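Local coordinates for beta-N-acetylhexosaminidase (Streptomyces plicatus, PDB 1JAK), which hydrolyses terminal beta-linked N-acetylhexosamine residues from glycosides, as a family 20 glycoside hydrolase that works by substrate-assisted catalysis, at residues Y188-L193 / G311-I316; P249-P254 / G303-L308; Y495-A498 / D502-R505. All coordinates share one frame; numbering follows the deposited sequence.

Contact 1: Y188-L193 / G311-I316; sequences YNKLHL and GRYLHI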
loop_
_atom_site.group_PDB
_atom_site.type_symbol
_atom_site.label_atom_id
_atom_site.label_comp_id
_atom_site.label_asym_id
_atom_site.label_seq_id
_atom_site.Cartn_x
_atom_site.Cartn_y
_atom_site.Cartn_z
ATOM N N TYR A 188 -2.563 -2.874 5.600
ATOM C CA TYR A 188 -2.675 -2.857 4.144
ATOM C C TYR A 188 -2.262 -4.275 3.763
ATOM O O TYR A 188 -1.456 -4.884 4.470
ATOM C CB TYR A 188 -1.673 -1.872 3.537
ATOM C CG TYR A 188 -2.131 -0.435 3.514
ATOM C CD1 TYR A 188 -2.985 0.025 2.509
ATOM C CD2 TYR A 188 -1.701 0.472 4.483
ATOM C CE1 TYR A 188 -3.397 1.358 2.470
ATOM C CE2 TYR A 188 -2.108 1.806 4.454
ATOM C CZ TYR A 188 -2.955 2.241 3.442
ATOM O OH TYR A 188 -3.353 3.558 3.394
ATOM N N ASN A 189 -2.791 -4.812 2.666
ATOM C CA ASN A 189 -2.411 -6.163 2.270
ATOM C C ASN A 189 -1.874 -6.276 0.848
ATOM O O ASN A 189 -1.559 -7.371 0.374
ATOM C CB ASN A 189 -3.578 -7.141 2.487
ATOM C CG ASN A 189 -4.777 -6.849 1.605
ATOM O OD1 ASN A 189 -4.778 -5.908 0.804
ATOM N ND2 ASN A 189 -5.814 -7.668 1.747
ATOM N N LYS A 190 -1.758 -5.142 0.164
ATOM C CA LYS A 190 -1.220 -5.146 -1.183
ATOM C C LYS A 190 -0.269 -3.977 -1.361
ATOM O O LYS A 190 -0.502 -2.894 -0.825
ATOM C CB LYS A 190 -2.359 -5.098 -2.208
ATOM C CG LYS A 190 -3.146 -6.409 -2.235
ATOM C CD LYS A 190 -4.397 -6.337 -3.073
ATOM C CE LYS A 190 -5.087 -7.698 -3.138
ATOM N NZ LYS A 190 -5.610 -8.176 -1.821
ATOM N N LEU A 191 0.823 -4.221 -2.078
ATOM C CA LEU A 191 1.814 -3.187 -2.353
ATOM C C LEU A 191 1.932 -3.062 -3.859
ATOM O O LEU A 191 2.434 -3.962 -4.533
ATOM C CB LEU A 191 3.181 -3.552 -1.765
ATOM C CG LEU A 191 4.284 -2.521 -2.049
ATOM C CD1 LEU A 191 4.026 -1.263 -1.228
ATOM C CD2 LEU A 191 5.653 -3.103 -1.710
ATOM N N HIS A 192 1.445 -1.943 -4.376
ATOM C CA HIS A 192 1.474 -1.647 -5.802
ATOM C C HIS A 192 2.779 -0.897 -6.086
ATOM O O HIS A 192 3.047 0.144 -5.493
ATOM C CB HIS A 192 0.239 -0.791 -6.136
ATOM C CG HIS A 192 0.187 -0.273 -7.542
ATOM N ND1 HIS A 192 -0.781 0.619 -7.955
ATOM C CD2 HIS A 192 0.990 -0.477 -8.613
ATOM C CE1 HIS A 192 -0.569 0.945 -9.218
ATOM N NE2 HIS A 192 0.500 0.295 -9.641
ATOM N N LEU A 193 3.605 -1.447 -6.968
ATOM C CA LEU A 193 4.866 -0.801 -7.313
ATOM C C LEU A 193 4.797 -0.282 -8.743
ATOM O O LEU A 193 4.564 -1.052 -9.675
ATOM C CB LEU A 193 6.033 -1.787 -7.182
ATOM C CG LEU A 193 6.392 -2.245 -5.765
ATOM C CD1 LEU A 193 7.507 -3.289 -5.820
ATOM C CD2 LEU A 193 6.834 -1.040 -4.941
ATOM N N GLY A 311 2.227 -13.121 -6.893
ATOM C CA GLY A 311 0.905 -12.562 -6.667
ATOM C C GLY A 311 -0.038 -12.844 -7.823
ATOM O O GLY A 311 0.391 -13.256 -8.895
ATOM N N ARG A 312 -1.326 -12.600 -7.607
ATOM C CA ARG A 312 -2.351 -12.865 -8.617
ATOM C C ARG A 312 -2.520 -11.805 -9.692
ATOM O O ARG A 312 -3.058 -12.090 -10.768
ATOM C CB ARG A 312 -3.708 -13.036 -7.933
ATOM C CG ARG A 312 -3.803 -14.212 -6.983
ATOM C CD ARG A 312 -5.007 -14.058 -6.070
ATOM N NE ARG A 312 -4.794 -13.026 -5.057
ATOM C CZ ARG A 312 -5.708 -12.653 -4.169
ATOM N NH1 ARG A 312 -6.907 -13.224 -4.168
ATOM N NH2 ARG A 312 -5.423 -11.719 -3.269
ATOM N N TYR A 313 -2.047 -10.596 -9.410
ATOM C CA TYR A 313 -2.249 -9.466 -10.315
ATOM C C TYR A 313 -1.053 -8.880 -11.047
ATOM O O TYR A 313 0.085 -8.961 -10.590
ATOM C CB TYR A 313 -2.926 -8.347 -9.521
ATOM C CG TYR A 313 -4.035 -8.846 -8.628
ATOM C CD1 TYR A 313 -5.301 -9.114 -9.144
ATOM C CD2 TYR A 313 -3.804 -9.108 -7.275
ATOM C CE1 TYR A 313 -6.310 -9.633 -8.340
ATOM C CE2 TYR A 313 -4.811 -9.628 -6.459
ATOM C CZ TYR A 313 -6.060 -9.889 -7.002
ATOM O OH TYR A 313 -7.056 -10.418 -6.212
ATOM N N LEU A 314 -1.342 -8.264 -12.191
ATOM C CA LEU A 314 -0.329 -7.601 -13.000
ATOM C C LEU A 314 -1.007 -6.336 -13.518
ATOM O O LEU A 314 -2.004 -6.408 -14.234
ATOM C CB LEU A 314 0.108 -8.501 -14.159
ATOM C CG LEU A 314 1.381 -8.118 -14.920
ATOM C CD1 LEU A 314 1.172 -6.840 -15.712
ATOM C CD2 LEU A 314 2.523 -7.972 -13.935
ATOM N N HIS A 315 -0.468 -5.183 -13.130
ATOM C CA HIS A 315 -1.008 -3.873 -13.498
ATOM C C HIS A 315 -0.370 -3.386 -14.804
ATOM O O HIS A 315 0.855 -3.299 -14.896
ATOM C CB HIS A 315 -0.691 -2.888 -12.357
ATOM C CG HIS A 315 -1.652 -1.745 -12.224
ATOM N ND1 HIS A 315 -1.954 -0.889 -13.262
ATOM C CD2 HIS A 315 -2.319 -1.271 -11.142
ATOM C CE1 HIS A 315 -2.760 0.064 -12.826
ATOM N NE2 HIS A 315 -2.996 -0.145 -11.542
ATOM N N ILE A 316 -1.189 -3.078 -15.811
ATOM C CA ILE A 316 -0.653 -2.592 -17.083
ATOM C C ILE A 316 -0.871 -1.090 -17.279
ATOM O O ILE A 316 -0.641 -0.558 -18.363
ATOM C CB ILE A 316 -1.246 -3.361 -18.299
ATOM C CG1 ILE A 316 -2.766 -3.202 -18.351
ATOM C CG2 ILE A 316 -0.853 -4.831 -18.218
ATOM C CD1 ILE A 316 -3.406 -3.858 -19.567
HETATM O O HOH W 1 -7.751 -9.369 -3.756
#
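H192 and H315 lay their imidazoles against each other inside the (beta/alpha)8 barrel, reaching across strand 246-250, which runs between their own strands 190-194 and 313-315. The planes are tilted by only 17°, but the rings are slid apart and barely overlap: H315 CD2 lies over one face of the H192 ring, 3.4 Å from H192 CE1, and H192 NE2 over a face of the H315 ring. In both residues CG is anti to the backbone N (chi1 174° for H192, -153° for H315), which swings the H192 ring toward H315. Each ring is held at both nitrogens: H192 ND1 by E444 and NE2 by E250, H315 ND1 by the backbone N of G317 and NE2 by Q365. These grips should keep both rings from flipping. The side chain of H315 lies about 7 Å from the bound 2-acetamido isofagomine-type inhibitor.

Two residues earlier on each strand, K190 crosses Y313 obliquely, its CE within 3.9 Å of Y313 CE2. K190 NZ also lies 3.8 Å from R312 NH2, a like-charged approach probably eased by the salt bridge of R312 to E246 and the hydrogen bond from K190 to A158 O. R312 folds round Y313, its CB above one ring face and the hydroxyl over its guanidinium. A water sits 2.8 Å from Y313 OH and takes a weak hydrogen bond from K190 NZ.

Contact 2: P249-P254 / G303-L308; sequences PEIDMP and GELAAL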
loop_
_atom_site.group_PDB
_atom_site.type_symbol
_atom_site.label_atom_id
_atom_site.label_comp_id
_atom_site.label_asym_id
_atom_site.label_seq_id
_atom_site.Cartn_x
_atom_site.Cartn_y
_atom_site.Cartn_z
ATOM N N PRO A 249 2.864 -5.502 -9.312
ATOM C CA PRO A 249 3.774 -4.712 -10.140
ATOM C C PRO A 249 3.045 -4.038 -11.289
ATOM O O PRO A 249 2.068 -4.575 -11.806
ATOM C CB PRO A 249 4.759 -5.756 -10.639
ATOM C CG PRO A 249 3.841 -6.926 -10.900
ATOM C CD PRO A 249 2.957 -6.935 -9.655
ATOM N N GLU A 250 3.523 -2.862 -11.680
ATOM C CA GLU A 250 2.922 -2.141 -12.795
ATOM C C GLU A 250 3.957 -1.720 -13.826
ATOM O O GLU A 250 4.995 -1.147 -13.484
ATOM C CB GLU A 250 2.194 -0.870 -12.325
ATOM C CG GLU A 250 1.474 -0.124 -13.477
ATOM C CD GLU A 250 1.036 1.291 -13.117
ATOM O OE1 GLU A 250 0.974 1.616 -11.915
ATOM O OE2 GLU A 250 0.738 2.078 -14.047
ATOM N N ILE A 251 3.669 -2.036 -15.084
ATOM C CA ILE A 251 4.485 -1.617 -16.215
ATOM C C ILE A 251 3.438 -0.841 -17.009
ATOM O O ILE A 251 2.551 -1.427 -17.635
ATOM C CB ILE A 251 5.008 -2.799 -17.052
ATOM C CG1 ILE A 251 6.030 -3.598 -16.238
ATOM C CG2 ILE A 251 5.651 -2.272 -18.338
ATOM C CD1 ILE A 251 7.251 -2.801 -15.824
ATOM N N ASP A 252 3.526 0.483 -16.948
ATOM C CA ASP A 252 2.553 1.349 -17.609
ATOM C C ASP A 252 2.637 1.329 -19.135
ATOM O O ASP A 252 3.720 1.442 -19.707
ATOM C CB ASP A 252 2.736 2.785 -17.104
ATOM C CG ASP A 252 1.444 3.577 -17.103
ATOM O OD1 ASP A 252 0.532 3.243 -17.890
ATOM O OD2 ASP A 252 1.345 4.550 -16.319
ATOM N N MET A 253 1.481 1.197 -19.783
ATOM C CA MET A 253 1.405 1.176 -21.243
ATOM C C MET A 253 -0.007 1.553 -21.689
ATOM O O MET A 253 -0.973 1.323 -20.963
ATOM C CB MET A 253 1.770 -0.218 -21.767
ATOM C CG MET A 253 0.949 -1.341 -21.160
ATOM S SD MET A 253 1.482 -2.976 -21.723
ATOM C CE MET A 253 2.915 -3.246 -20.655
ATOM N N PRO A 254 -0.152 2.146 -22.890
ATOM C CA PRO A 254 0.888 2.495 -23.862
ATOM C C PRO A 254 1.518 3.854 -23.573
ATOM O O PRO A 254 2.494 4.242 -24.213
ATOM C CB PRO A 254 0.129 2.477 -25.183
ATOM C CG PRO A 254 -1.190 3.054 -24.789
ATOM C CD PRO A 254 -1.494 2.364 -23.464
ATOM N N GLY A 303 5.850 -11.203 -19.797
ATOM C CA GLY A 303 6.218 -12.578 -19.509
ATOM C C GLY A 303 7.285 -12.663 -18.432
ATOM O O GLY A 303 7.184 -13.473 -17.503
ATOM N N GLU A 304 8.312 -11.827 -18.547
ATOM C CA GLU A 304 9.390 -11.835 -17.568
ATOM C C GLU A 304 8.923 -11.316 -16.214
ATOM O O GLU A 304 9.359 -11.810 -15.172
ATOM C CB GLU A 304 10.587 -11.016 -18.073
ATOM C CG GLU A 304 11.379 -11.726 -19.174
ATOM C CD GLU A 304 12.757 -11.132 -19.409
ATOM O OE1 GLU A 304 13.421 -10.751 -18.420
ATOM O OE2 GLU A 304 13.191 -11.069 -20.579
ATOM N N LEU A 305 8.032 -10.332 -16.223
ATOM C CA LEU A 305 7.527 -9.779 -14.971
ATOM C C LEU A 305 6.624 -10.789 -14.268
ATOM O O LEU A 305 6.692 -10.951 -13.050
ATOM C CB LEU A 305 6.756 -8.481 -15.229
ATOM C CG LEU A 305 6.197 -7.760 -13.995
ATOM C CD1 LEU A 305 7.328 -7.407 -13.030
ATOM C CD2 LEU A 305 5.460 -6.503 -14.437
ATOM N N ALA A 306 5.787 -11.480 -15.036
ATOM C CA ALA A 306 4.882 -12.467 -14.458
ATOM C C ALA A 306 5.663 -13.579 -13.762
ATOM O O ALA A 306 5.245 -14.085 -12.720
ATOM C CB ALA A 306 3.986 -13.056 -15.545
ATOM N N ALA A 307 6.799 -13.949 -14.343
ATOM C CA ALA A 307 7.639 -15.005 -13.788
ATOM C C ALA A 307 8.183 -14.647 -12.407
ATOM O O ALA A 307 8.454 -15.529 -11.595
ATOM C CB ALA A 307 8.794 -15.303 -14.739
ATOM N N LEU A 308 8.332 -13.353 -12.144
ATOM C CA LEU A 308 8.858 -12.878 -10.865
ATOM C C LEU A 308 7.742 -12.499 -9.898
ATOM O O LEU A 308 8.003 -12.102 -8.763
ATOM C CB LEU A 308 9.734 -11.644 -11.096
ATOM C CG LEU A 308 10.926 -11.785 -12.045
ATOM C CD1 LEU A 308 11.454 -10.406 -12.392
ATOM C CD2 LEU A 308 12.008 -12.639 -11.398
#
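L305 pushes its branched end between P249 and I251, one leucine from the helix meeting two residues of 249-254. Its CG is anti to the backbone N (chi1 -178°), and this extended start carries both methyls off helix 292-307 toward P249 and I251. The next torsion, chi2 of 59°, sets CD1 at the proline and turns CD2 toward I251 CG1. CD1 comes to 3.9 Å from P249 CB, while CD2 is shared between P249 CG and I251. The proline offers the CB and CG corner of its ring, and the leucine crosses that corner at a slant.

The tightest point is I251 CG1 against L305 CD2, at 3.5 Å, closer than carbons usually sit. I251 has CG1 beside its backbone N (chi1 -68°), which brings this branch to the leucine; the two side chains then slide past each other in opposite directions. No polar atom takes part, and all three residues are buried. Cutting L305 back to an alanine here is likely to open a gap between helix and strand, leaving the P249 ring and I251 CG1 without the methyls they pack on.

E250, between the two apolar residues, points the other way, and its carboxylate is bonded to H194 and to W350 of the ligand pocket. Strand 246-250, helix 292-307 and strand 313-315 form a beta-alpha-beta crossover of the barrel, with the helix on the outside. L314 of the returning strand packs on both L305 and P249, and Y233 of helix 230-242 lies against P249.

Contact 3: Y495-A498 / D502-R505; sequences YWEA and DFYR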
loop_
_atom_site.group_PDB
_atom_site.type_symbol
_atom_site.label_atom_id
_atom_site.label_comp_id
_atom_site.label_asym_id
_atom_site.label_seq_id
_atom_site.Cartn_x
_atom_site.Cartn_y
_atom_site.Cartn_z
ATOM N N TYR A 495 3.874 8.233 18.983
ATOM C CA TYR A 495 4.433 7.018 18.401
ATOM C C TYR A 495 5.322 7.378 17.212
ATOM O O TYR A 495 6.436 6.873 17.077
ATOM C CB TYR A 495 3.319 6.075 17.931
ATOM C CG TYR A 495 2.490 5.485 19.050
ATOM C CD1 TYR A 495 1.515 6.243 19.695
ATOM C CD2 TYR A 495 2.694 4.171 19.475
ATOM C CE1 TYR A 495 0.760 5.712 20.739
ATOM C CE2 TYR A 495 1.946 3.626 20.518
ATOM C CZ TYR A 495 0.982 4.405 21.144
ATOM O OH TYR A 495 0.242 3.883 22.182
ATOM N N TRP A 496 4.829 8.261 16.349
ATOM C CA TRP A 496 5.601 8.659 15.183
ATOM C C TRP A 496 6.865 9.410 15.585
ATOM O O TRP A 496 7.926 9.211 14.995
ATOM C CB TRP A 496 4.733 9.493 14.237
ATOM C CG TRP A 496 3.596 8.691 13.670
ATOM C CD1 TRP A 496 3.564 7.334 13.489
ATOM C CD2 TRP A 496 2.354 9.191 13.160
ATOM N NE1 TRP A 496 2.382 6.960 12.899
ATOM C CE2 TRP A 496 1.620 8.079 12.684
ATOM C CE3 TRP A 496 1.790 10.468 13.058
ATOM C CZ2 TRP A 496 0.349 8.208 12.112
ATOM C CZ3 TRP A 496 0.522 10.596 12.489
ATOM C CH2 TRP A 496 -0.181 9.469 12.023
ATOM N N GLU A 497 6.752 10.263 16.598
ATOM C CA GLU A 497 7.903 11.016 17.085
ATOM C C GLU A 497 8.965 10.050 17.602
ATOM O O GLU A 497 10.145 10.176 17.275
ATOM C CB GLU A 497 7.471 11.966 18.206
ATOM C CG GLU A 497 6.677 13.169 17.719
ATOM C CD GLU A 497 6.065 13.964 18.855
ATOM O OE1 GLU A 497 6.600 13.904 19.982
ATOM O OE2 GLU A 497 5.055 14.660 18.614
ATOM N N ALA A 498 8.538 9.080 18.403
ATOM C CA ALA A 498 9.452 8.093 18.963
ATOM C C ALA A 498 10.066 7.210 17.878
ATOM O O ALA A 498 11.208 6.763 18.004
ATOM C CB ALA A 498 8.721 7.231 19.989
ATOM N N ASP A 502 8.459 11.388 10.267
ATOM C CA ASP A 502 8.014 12.759 10.100
ATOM C C ASP A 502 6.599 12.729 9.543
ATOM O O ASP A 502 6.238 11.824 8.790
ATOM C CB ASP A 502 8.949 13.519 9.158
ATOM C CG ASP A 502 8.688 15.016 9.162
ATOM O OD1 ASP A 502 8.270 15.550 10.217
ATOM O OD2 ASP A 502 8.916 15.662 8.117
ATOM N N PHE A 503 5.789 13.701 9.940
ATOM C CA PHE A 503 4.415 13.774 9.471
ATOM C C PHE A 503 3.927 15.208 9.522
ATOM O O PHE A 503 4.451 16.027 10.278
ATOM C CB PHE A 503 3.491 12.889 10.324
ATOM C CG PHE A 503 3.358 13.336 11.761
ATOM C CD1 PHE A 503 4.356 13.057 12.689
ATOM C CD2 PHE A 503 2.225 14.030 12.183
ATOM C CE1 PHE A 503 4.231 13.461 14.020
ATOM C CE2 PHE A 503 2.089 14.440 13.513
ATOM C CZ PHE A 503 3.093 14.155 14.433
ATOM N N TYR A 504 2.925 15.503 8.703
ATOM C CA TYR A 504 2.333 16.829 8.645
ATOM C C TYR A 504 1.404 17.016 9.841
ATOM O O TYR A 504 0.435 16.273 10.006
ATOM C CB TYR A 504 1.548 16.976 7.340
ATOM C CG TYR A 504 0.630 18.174 7.280
ATOM C CD1 TYR A 504 1.136 19.472 7.342
ATOM C CD2 TYR A 504 -0.748 18.009 7.127
ATOM C CE1 TYR A 504 0.291 20.580 7.250
ATOM C CE2 TYR A 504 -1.601 19.111 7.032
ATOM C CZ TYR A 504 -1.073 20.391 7.094
ATOM O OH TYR A 504 -1.911 21.482 6.994
ATOM N N ARG A 505 1.707 18.004 10.677
ATOM C CA ARG A 505 0.889 18.280 11.853
ATOM C C ARG A 505 -0.323 19.122 11.469
ATOM O O ARG A 505 -0.398 20.316 11.768
ATOM C CB ARG A 505 1.720 18.994 12.920
ATOM C CG ARG A 505 2.790 18.114 13.560
ATOM C CD ARG A 505 3.586 18.894 14.595
ATOM N NE ARG A 505 2.720 19.433 15.640
ATOM C CZ ARG A 505 2.297 18.747 16.697
ATOM N NH1 ARG A 505 2.664 17.482 16.863
ATOM N NH2 ARG A 505 1.497 19.325 17.584
HETATM O O HOH W 2 5.038 16.213 16.328
#
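E497 OE2 accepts a hydrogen bond of 2.8 Å from a water that in turn accepts one of 2.7 Å from R505 NH1. The water therefore links carboxylate to guanidinium where the two groups do not quite meet: OE2 and NH1 remain 4.1 Å apart, beyond a salt bridge, and their planes are turned 54° from each other. The two side chains cross at about a right angle, E497 running straight beyond CG and R505 bending at chi3 to bring NH1 round to the water. R15 makes a further, long and weak ion pair with the same carboxylate oxygen. Both ends lie at the surface, so the attraction between the charges is probably softened by solvent.

Next to this bridge the chain, leaving helix 493-499, folds back so that F503 packs on the helix it has just left. The pair it makes with W496 is a T-shaped stack: the edge of the indole's six-membered ring meets the face of F503, the planes at 61° and the centroids 4.9 Å apart. W496 CE3 sits over the middle of the phenyl ring and is 3.5 Å from F503 CG. F503 takes the crowded position, CG between its backbone N and carbonyl carbon (chi1 65°), and this turns the ring face to the tryptophan. At the phenyl's edge, close to its plane, lies E497 CG.

The aromatic cluster goes on past the two segments: F463 meets W496 edge-to-face, and W511, near the C-terminus, meets F503. W496 NE1 is hydrogen-bonded to the hydroxyl of Y186.

How the contacts relate
Contacts 1 and 2 belong to one piece of the (beta/alpha)8 barrel, their centres 11 Å apart. Contact 2 is nested in the chain loop that contact 1 closes, and strand 246-250 of contact 2 neighbours strand 190-194 of contact 1; L193 O probably accepts a hydrogen bond from E250 N. The histidine pair of contact 1 faces the inside of the barrel, while contact 2 lies between strand and outer helix. Contact 3 follows later in the chain, its centre 28 Å from that of contact 1 and 35 Å from that of contact 2. Contacts 1 and 2 thus probably help join the barrel round the inhibitor site, whereas contact 3 holds the C-terminal chain to helix 493-499, away from it.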